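Local coordinates for SusD-like protein BACOVA_02651 (Bacteroides ovatus, PDB 5E75) that binds polysaccharide at the cell surface and probably captures xyloglucan there before its transport into the periplasm for degradation, at residues R389-A394 / I408-V413; Y123-W128 / E152-F157. One frame throughout, in Å; residues are numbered along the deposited sequence.

Contact 1: R389-A394 / I408-V413; sequences RVRERA and IRERRV
Helices 382-393 and 404-415 come nearest, within these two segments, at Arg391 and Glu410, whose CA atoms stand 8.3 Å apart, so the gap is bridged by long side chains rather than by close backbone packing. Glu410 reaches across with CG anti to its backbone N (chi1 -159°) and a bend at chi2 that swings the carboxylate toward Arg391. There its OE1 accepts a hydrogen bond from Arg391 NH1 at 2.9 Å, a charge-assisted bond that forms part of a salt bridge. The oxygen lies in the guanidinium plane, but the N-H approaches on the syn side of the carboxylate, 25° out of its plane, and the two flat groups are turned 62° against each other. Because the arginine chain folds at chi2 and chi3, its methylene CD lies 3.4 Å from Glu410 OE2 as well as beside OE1. This helix pair belongs to the helical scaffold of a SusD-family protein, and the charges between the helices are buried and multiply paired. Glu410 OE2 forms a salt bridge with Arg299, while Arg391 also engages Glu293 through NH1 and the backbone O of Asn397 through NE, which together would limit rotation of the guanidinium. From the residue just before Arg391, Val390 CG1 flanks the same carboxylate, 4.2 Å from Glu410 OE2.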
loop_
_atom_site.group_PDB
_atom_site.type_symbol
_atom_site.label_atom_id
_atom_site.label_comp_id
_atom_site.label_asym_id
_atom_site.label_seq_id
_atom_site.Cartn_x
_atom_site.Cartn_y
_atom_site.Cartn_z
ATOM N N ARG A 389 -19.812 -5.023 -4.690
ATOM C CA ARG A 389 -19.919 -4.678 -3.281
ATOM C C ARG A 389 -19.037 -3.466 -2.970
ATOM O O ARG A 389 -19.404 -2.622 -2.154
ATOM C CB ARG A 389 -19.522 -5.854 -2.382
ATOM C CG ARG A 389 -20.584 -6.956 -2.249
ATOM C CD ARG A 389 -21.766 -6.505 -1.387
ATOM N NE ARG A 389 -21.302 -6.206 -0.041
ATOM C CZ ARG A 389 -21.337 -5.014 0.557
ATOM N NH1 ARG A 389 -21.902 -3.960 -0.020
ATOM N NH2 ARG A 389 -20.827 -4.886 1.777
ATOM N N VAL A 390 -17.872 -3.389 -3.619
ATOM C CA VAL A 390 -16.986 -2.240 -3.423
ATOM C C VAL A 390 -17.655 -0.963 -3.973
ATOM O O VAL A 390 -17.630 0.105 -3.339
ATOM C CB VAL A 390 -15.602 -2.492 -4.049
ATOM C CG1 VAL A 390 -14.706 -1.267 -3.888
ATOM C CG2 VAL A 390 -14.933 -3.709 -3.406
ATOM N N ARG A 391 -18.255 -1.075 -5.151
ATOM C CA ARG A 391 -19.017 0.034 -5.738
ATOM C C ARG A 391 -20.162 0.459 -4.810
ATOM O O ARG A 391 -20.386 1.660 -4.564
ATOM C CB ARG A 391 -19.629 -0.398 -7.075
ATOM C CG ARG A 391 -18.648 -0.901 -8.135
ATOM C CD ARG A 391 -17.951 0.211 -8.873
ATOM N NE ARG A 391 -18.876 1.054 -9.646
ATOM C CZ ARG A 391 -18.482 2.072 -10.400
ATOM N NH1 ARG A 391 -17.193 2.358 -10.525
ATOM N NH2 ARG A 391 -19.376 2.805 -11.063
ATOM N N GLU A 392 -20.925 -0.527 -4.352
ATOM C CA GLU A 392 -22.082 -0.291 -3.495
ATOM C C GLU A 392 -21.677 0.410 -2.196
ATOM O O GLU A 392 -22.352 1.332 -1.732
ATOM C CB GLU A 392 -22.769 -1.621 -3.184
ATOM C CG GLU A 392 -24.035 -1.541 -2.375
ATOM C CD GLU A 392 -24.714 -2.884 -2.327
ATOM O OE1 GLU A 392 -24.034 -3.876 -1.993
ATOM O OE2 GLU A 392 -25.915 -2.961 -2.683
ATOM N N ARG A 393 -20.565 -0.016 -1.595
ATOM C CA ARG A 393 -20.120 0.607 -0.361
ATOM C C ARG A 393 -19.753 2.079 -0.575
ATOM O O ARG A 393 -19.988 2.916 0.305
ATOM C CB ARG A 393 -18.946 -0.182 0.242
ATOM C CG ARG A 393 -18.568 0.237 1.658
ATOM C CD ARG A 393 -17.462 1.317 1.717
ATOM N NE ARG A 393 -16.183 0.800 1.244
ATOM C CZ ARG A 393 -15.369 0.048 1.981
ATOM N NH1 ARG A 393 -15.672 -0.244 3.238
ATOM N NH2 ARG A 393 -14.243 -0.426 1.461
ATOM N N ALA A 394 -19.216 2.383 -1.757
ATOM C CA ALA A 394 -18.905 3.762 -2.145
ATOM C C ALA A 394 -20.154 4.564 -2.527
ATOM O O ALA A 394 -20.056 5.758 -2.791
ATOM C CB ALA A 394 -17.917 3.772 -3.302
ATOM N N ILE A 408 -8.631 -1.497 -12.987
ATOM C CA ILE A 408 -7.536 -0.569 -12.734
ATOM C C ILE A 408 -8.083 0.706 -12.086
ATOM O O ILE A 408 -7.545 1.193 -11.092
ATOM C CB ILE A 408 -6.732 -0.241 -14.016
ATOM C CG1 ILE A 408 -5.987 -1.493 -14.489
ATOM C CG2 ILE A 408 -5.766 0.925 -13.773
ATOM C CD1 ILE A 408 -5.415 -1.373 -15.917
ATOM N N ARG A 409 -9.160 1.261 -12.642
ATOM C CA ARG A 409 -9.709 2.498 -12.123
ATOM C C ARG A 409 -10.253 2.287 -10.728
ATOM O O ARG A 409 -10.037 3.110 -9.852
ATOM C CB ARG A 409 -10.817 3.023 -13.049
ATOM C CG ARG A 409 -11.332 4.411 -12.697
ATOM C CD ARG A 409 -12.359 4.883 -13.707
ATOM N NE ARG A 409 -12.659 6.286 -13.497
ATOM C CZ ARG A 409 -13.378 7.053 -14.307
ATOM N NH1 ARG A 409 -13.904 6.557 -15.409
ATOM N NH2 ARG A 409 -13.550 8.326 -14.005
ATOM N N GLU A 410 -10.953 1.180 -10.529
ATOM C CA GLU A 410 -11.592 0.897 -9.258
ATOM C C GLU A 410 -10.552 0.735 -8.157
ATOM O O GLU A 410 -10.731 1.245 -7.047
ATOM C CB GLU A 410 -12.493 -0.346 -9.331
ATOM C CG GLU A 410 -13.550 -0.383 -8.220
ATOM C CD GLU A 410 -14.544 0.760 -8.312
ATOM O OE1 GLU A 410 -14.770 1.274 -9.440
ATOM O OE2 GLU A 410 -15.103 1.137 -7.263
ATOM N N ARG A 411 -9.453 0.039 -8.454
ATOM C CA ARG A 411 -8.405 -0.115 -7.459
ATOM C C ARG A 411 -7.754 1.226 -7.130
ATOM O O ARG A 411 -7.497 1.517 -5.959
ATOM C CB ARG A 411 -7.364 -1.139 -7.910
ATOM C CG ARG A 411 -7.881 -2.564 -7.893
ATOM C CD ARG A 411 -6.783 -3.566 -8.218
ATOM N NE ARG A 411 -5.829 -3.655 -7.128
ATOM C CZ ARG A 411 -5.943 -4.452 -6.070
ATOM N NH1 ARG A 411 -6.912 -5.342 -5.964
ATOM N NH2 ARG A 411 -5.026 -4.410 -5.109
ATOM N N ARG A 412 -7.473 2.051 -8.129
ATOM C CA ARG A 412 -6.858 3.345 -7.850
ATOM C C ARG A 412 -7.695 4.160 -6.876
ATOM O O ARG A 412 -7.148 4.731 -5.920
ATOM C CB ARG A 412 -6.601 4.135 -9.140
ATOM C CG ARG A 412 -5.477 3.570 -9.991
ATOM C CD ARG A 412 -5.112 4.449 -11.177
ATOM N NE ARG A 412 -4.520 5.707 -10.724
ATOM C CZ ARG A 412 -4.320 6.782 -11.487
ATOM N NH1 ARG A 412 -4.658 6.798 -12.777
ATOM N NH2 ARG A 412 -3.799 7.875 -10.941
ATOM N N VAL A 413 -9.012 4.235 -7.108
ATOM C CA VAL A 413 -9.869 5.039 -6.259
ATOM C C VAL A 413 -10.159 4.381 -4.907
ATOM O O VAL A 413 -10.330 5.078 -3.915
ATOM C CB VAL A 413 -11.208 5.486 -6.945
ATOM C CG1 VAL A 413 -10.958 6.352 -8.171
ATOM C CG2 VAL A 413 -12.059 4.335 -7.337
#

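Contact 2: Y123-W128 / E152-F157. With EDO (1,2-ethanediol), chain C.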
loop_
_atom_site.group_PDB
_atom_site.type_symbol
_atom_site.label_atom_id
_atom_site.label_comp_id
_atom_site.label_asym_id
_atom_site.label_seq_id
_atom_site.Cartn_x
_atom_site.Cartn_y
_atom_site.Cartn_z
ATOM N N TYR A 123 6.486 -7.001 -1.494
ATOM C CA TYR A 123 6.744 -5.604 -1.820
ATOM C C TYR A 123 8.048 -5.465 -2.618
ATOM O O TYR A 123 8.093 -4.804 -3.667
ATOM C CB TYR A 123 6.832 -4.751 -0.561
ATOM C CG TYR A 123 5.517 -4.451 0.142
ATOM C CD1 TYR A 123 4.432 -3.911 -0.533
ATOM C CD2 TYR A 123 5.388 -4.673 1.512
ATOM C CE1 TYR A 123 3.268 -3.623 0.125
ATOM C CE2 TYR A 123 4.220 -4.378 2.187
ATOM C CZ TYR A 123 3.157 -3.842 1.487
ATOM O OH TYR A 123 1.964 -3.537 2.129
ATOM N N MET A 124 9.126 -6.077 -2.130
ATOM C CA MET A 124 10.427 -5.948 -2.802
ATOM C C MET A 124 10.409 -6.447 -4.241
ATOM O O MET A 124 11.047 -5.862 -5.127
ATOM C CB MET A 124 11.513 -6.678 -2.033
ATOM C CG MET A 124 11.875 -5.973 -0.737
ATOM S SD MET A 124 13.495 -6.410 -0.088
ATOM C CE MET A 124 13.038 -7.823 0.841
ATOM N N LEU A 125 9.658 -7.519 -4.481
ATOM C CA LEU A 125 9.534 -8.117 -5.804
ATOM C C LEU A 125 8.951 -7.115 -6.811
ATOM O O LEU A 125 9.260 -7.181 -8.001
ATOM C CB LEU A 125 8.646 -9.346 -5.699
ATOM C CG LEU A 125 8.342 -10.139 -6.975
ATOM C CD1 LEU A 125 9.616 -10.654 -7.645
ATOM C CD2 LEU A 125 7.439 -11.295 -6.659
ATOM N N ARG A 126 8.111 -6.205 -6.328
ATOM C CA ARG A 126 7.431 -5.223 -7.165
ATOM C C ARG A 126 8.060 -3.821 -7.010
ATOM O O ARG A 126 7.369 -2.816 -7.273
ATOM C CB ARG A 126 5.904 -5.212 -6.811
ATOM C CG ARG A 126 5.120 -6.630 -6.953
ATOM C CD ARG A 126 3.673 -6.665 -6.307
ATOM N NE ARG A 126 3.708 -6.557 -4.860
ATOM C CZ ARG A 126 2.682 -6.240 -4.104
ATOM N NH1 ARG A 126 1.498 -5.960 -4.653
ATOM N NH2 ARG A 126 2.842 -6.114 -2.797
ATOM N N ILE A 127 9.319 -3.755 -6.535
ATOM C CA ILE A 127 10.168 -2.553 -6.506
ATOM C C ILE A 127 11.466 -2.810 -7.270
ATOM O O ILE A 127 11.778 -2.101 -8.231
ATOM C CB ILE A 127 10.537 -2.111 -5.048
ATOM C CG1 ILE A 127 9.294 -1.699 -4.285
ATOM C CG2 ILE A 127 11.575 -0.955 -5.060
ATOM C CD1 ILE A 127 9.492 -1.634 -2.760
ATOM N N TRP A 128 12.203 -3.839 -6.859
ATOM C CA TRP A 128 13.488 -4.202 -7.458
ATOM C C TRP A 128 13.427 -5.433 -8.369
ATOM O O TRP A 128 14.237 -5.548 -9.292
ATOM C CB TRP A 128 14.544 -4.468 -6.368
ATOM C CG TRP A 128 14.922 -3.227 -5.623
ATOM C CD1 TRP A 128 15.748 -2.243 -6.072
ATOM C CD2 TRP A 128 14.470 -2.817 -4.328
ATOM N NE1 TRP A 128 15.837 -1.233 -5.139
ATOM C CE2 TRP A 128 15.073 -1.569 -4.051
ATOM C CE3 TRP A 128 13.616 -3.379 -3.374
ATOM C CZ2 TRP A 128 14.830 -0.867 -2.877
ATOM C CZ3 TRP A 128 13.396 -2.690 -2.197
ATOM C CH2 TRP A 128 14.001 -1.445 -1.958
ATOM N N GLU A 152 11.335 -15.652 -10.147
ATOM C CA GLU A 152 10.543 -16.853 -9.908
ATOM C C GLU A 152 10.840 -17.481 -8.547
ATOM O O GLU A 152 9.927 -17.999 -7.912
ATOM C CB GLU A 152 10.698 -17.901 -11.034
ATOM C CG GLU A 152 9.959 -17.552 -12.336
ATOM C CD GLU A 152 8.456 -17.377 -12.128
ATOM O OE1 GLU A 152 7.841 -18.293 -11.533
ATOM O OE2 GLU A 152 7.899 -16.323 -12.546
ATOM N N ASP A 153 12.103 -17.447 -8.117
ATOM C CA ASP A 153 12.474 -17.948 -6.798
ATOM C C ASP A 153 11.767 -17.149 -5.712
ATOM O O ASP A 153 11.303 -17.716 -4.717
ATOM C CB ASP A 153 13.985 -17.819 -6.530
ATOM C CG ASP A 153 14.851 -18.675 -7.433
ATOM O OD1 ASP A 153 14.664 -19.903 -7.498
ATOM O OD2 ASP A 153 15.795 -18.100 -8.018
ATOM N N VAL A 154 11.730 -15.826 -5.881
ATOM C CA VAL A 154 11.143 -14.929 -4.893
ATOM C C VAL A 154 9.656 -15.251 -4.773
ATOM O O VAL A 154 9.141 -15.416 -3.667
ATOM C CB VAL A 154 11.404 -13.449 -5.224
ATOM C CG1 VAL A 154 10.768 -12.541 -4.172
ATOM C CG2 VAL A 154 12.901 -13.169 -5.271
ATOM N N PHE A 155 8.977 -15.434 -5.910
ATOM C CA PHE A 155 7.583 -15.851 -5.863
ATOM C C PHE A 155 7.391 -17.151 -5.084
ATOM O O PHE A 155 6.491 -17.253 -4.256
ATOM C CB PHE A 155 7.013 -16.057 -7.270
ATOM C CG PHE A 155 6.340 -14.847 -7.876
ATOM C CD1 PHE A 155 5.162 -14.338 -7.335
ATOM C CD2 PHE A 155 6.832 -14.271 -9.027
ATOM C CE1 PHE A 155 4.521 -13.252 -7.915
ATOM C CE2 PHE A 155 6.195 -13.189 -9.609
ATOM C CZ PHE A 155 5.045 -12.685 -9.049
ATOM N N GLN A 156 8.207 -18.162 -5.365
ATOM C CA GLN A 156 8.037 -19.439 -4.686
ATOM C C GLN A 156 8.296 -19.315 -3.183
ATOM O O GLN A 156 7.600 -19.930 -2.380
ATOM C CB GLN A 156 8.945 -20.495 -5.319
ATOM C CG GLN A 156 8.742 -21.887 -4.750
ATOM C CD GLN A 156 7.403 -22.458 -5.127
ATOM O OE1 GLN A 156 7.057 -22.524 -6.308
ATOM N NE2 GLN A 156 6.617 -22.847 -4.138
ATOM N N PHE A 157 9.273 -18.496 -2.798
ATOM C CA PHE A 157 9.615 -18.294 -1.391
ATOM C C PHE A 157 8.427 -17.655 -0.665
ATOM O O PHE A 157 8.048 -18.061 0.435
ATOM C CB PHE A 157 10.877 -17.420 -1.340
ATOM C CG PHE A 157 11.483 -17.273 0.021
ATOM C CD1 PHE A 157 11.011 -16.327 0.914
ATOM C CD2 PHE A 157 12.556 -18.061 0.394
ATOM C CE1 PHE A 157 11.580 -16.183 2.168
ATOM C CE2 PHE A 157 13.134 -17.927 1.636
ATOM C CZ PHE A 157 12.649 -16.985 2.533
HETATM C C1 EDO C . 0.744 -7.451 -0.083
HETATM O O1 EDO C . 0.393 -6.482 -1.067
HETATM C C2 EDO C . 1.901 -6.955 0.775
HETATM O O2 EDO C . 3.160 -7.250 0.167
#
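Leu125 lays its CD2 methyl over the face of the Phe155 ring, 3.5 Å from the ring centroid and only 6° off the normal, a nearly centred CH-pi contact. All six ring carbons are therefore at similar distances from the methyl, and the two side chains cross at about a right angle. The other branch, CD1, packs against Val154, 4.1 Å from its CB, so the leucine fork straddles two consecutive residues of helix 151-168. Its CG is anti to the backbone N (chi1 179°), which extends the fork across the gap. Trp197 meets the Phe155 ring edge-to-face, adding a further aromatic neighbour. In the same segment as Leu125, Arg126 NH2 donates a 3.0 Å hydrogen bond to O1 of a 1,2-ethanediol, probably from the crystallisation liquor. The diol's O2 sits 3.4 Å above the centre of the Tyr123 ring, and the molecule is also hydrogen-bonded to Cys119 O. Between residues 123-128 and 152-157 no hydrogen bond forms, and apolar side chains make the contact, the kind of buried helix-to-helix packing that builds the alpha-helical, TPR-related scaffold of SusD-family proteins.

How the contacts relate
Contact 2 comes first along the chain and is complete well before contact 1 begins. It joins helices 103-125 and 151-168, whereas contact 1 joins helices 382-393 and 404-415, so no helix is shared and the two lie in different parts of the SusD-like, TPR-related helical fold. Their centres are 27 Å apart and their nearest atoms about 7 Å, without touching. Helix 421-431 links their surroundings: its Asp424 forms a salt bridge with Arg411 of contact 1 and touches Arg126 of contact 2. At these two places, the helical body of this single chain uses apolar packing at the earlier pair of helices and a buried salt bridge at the later one.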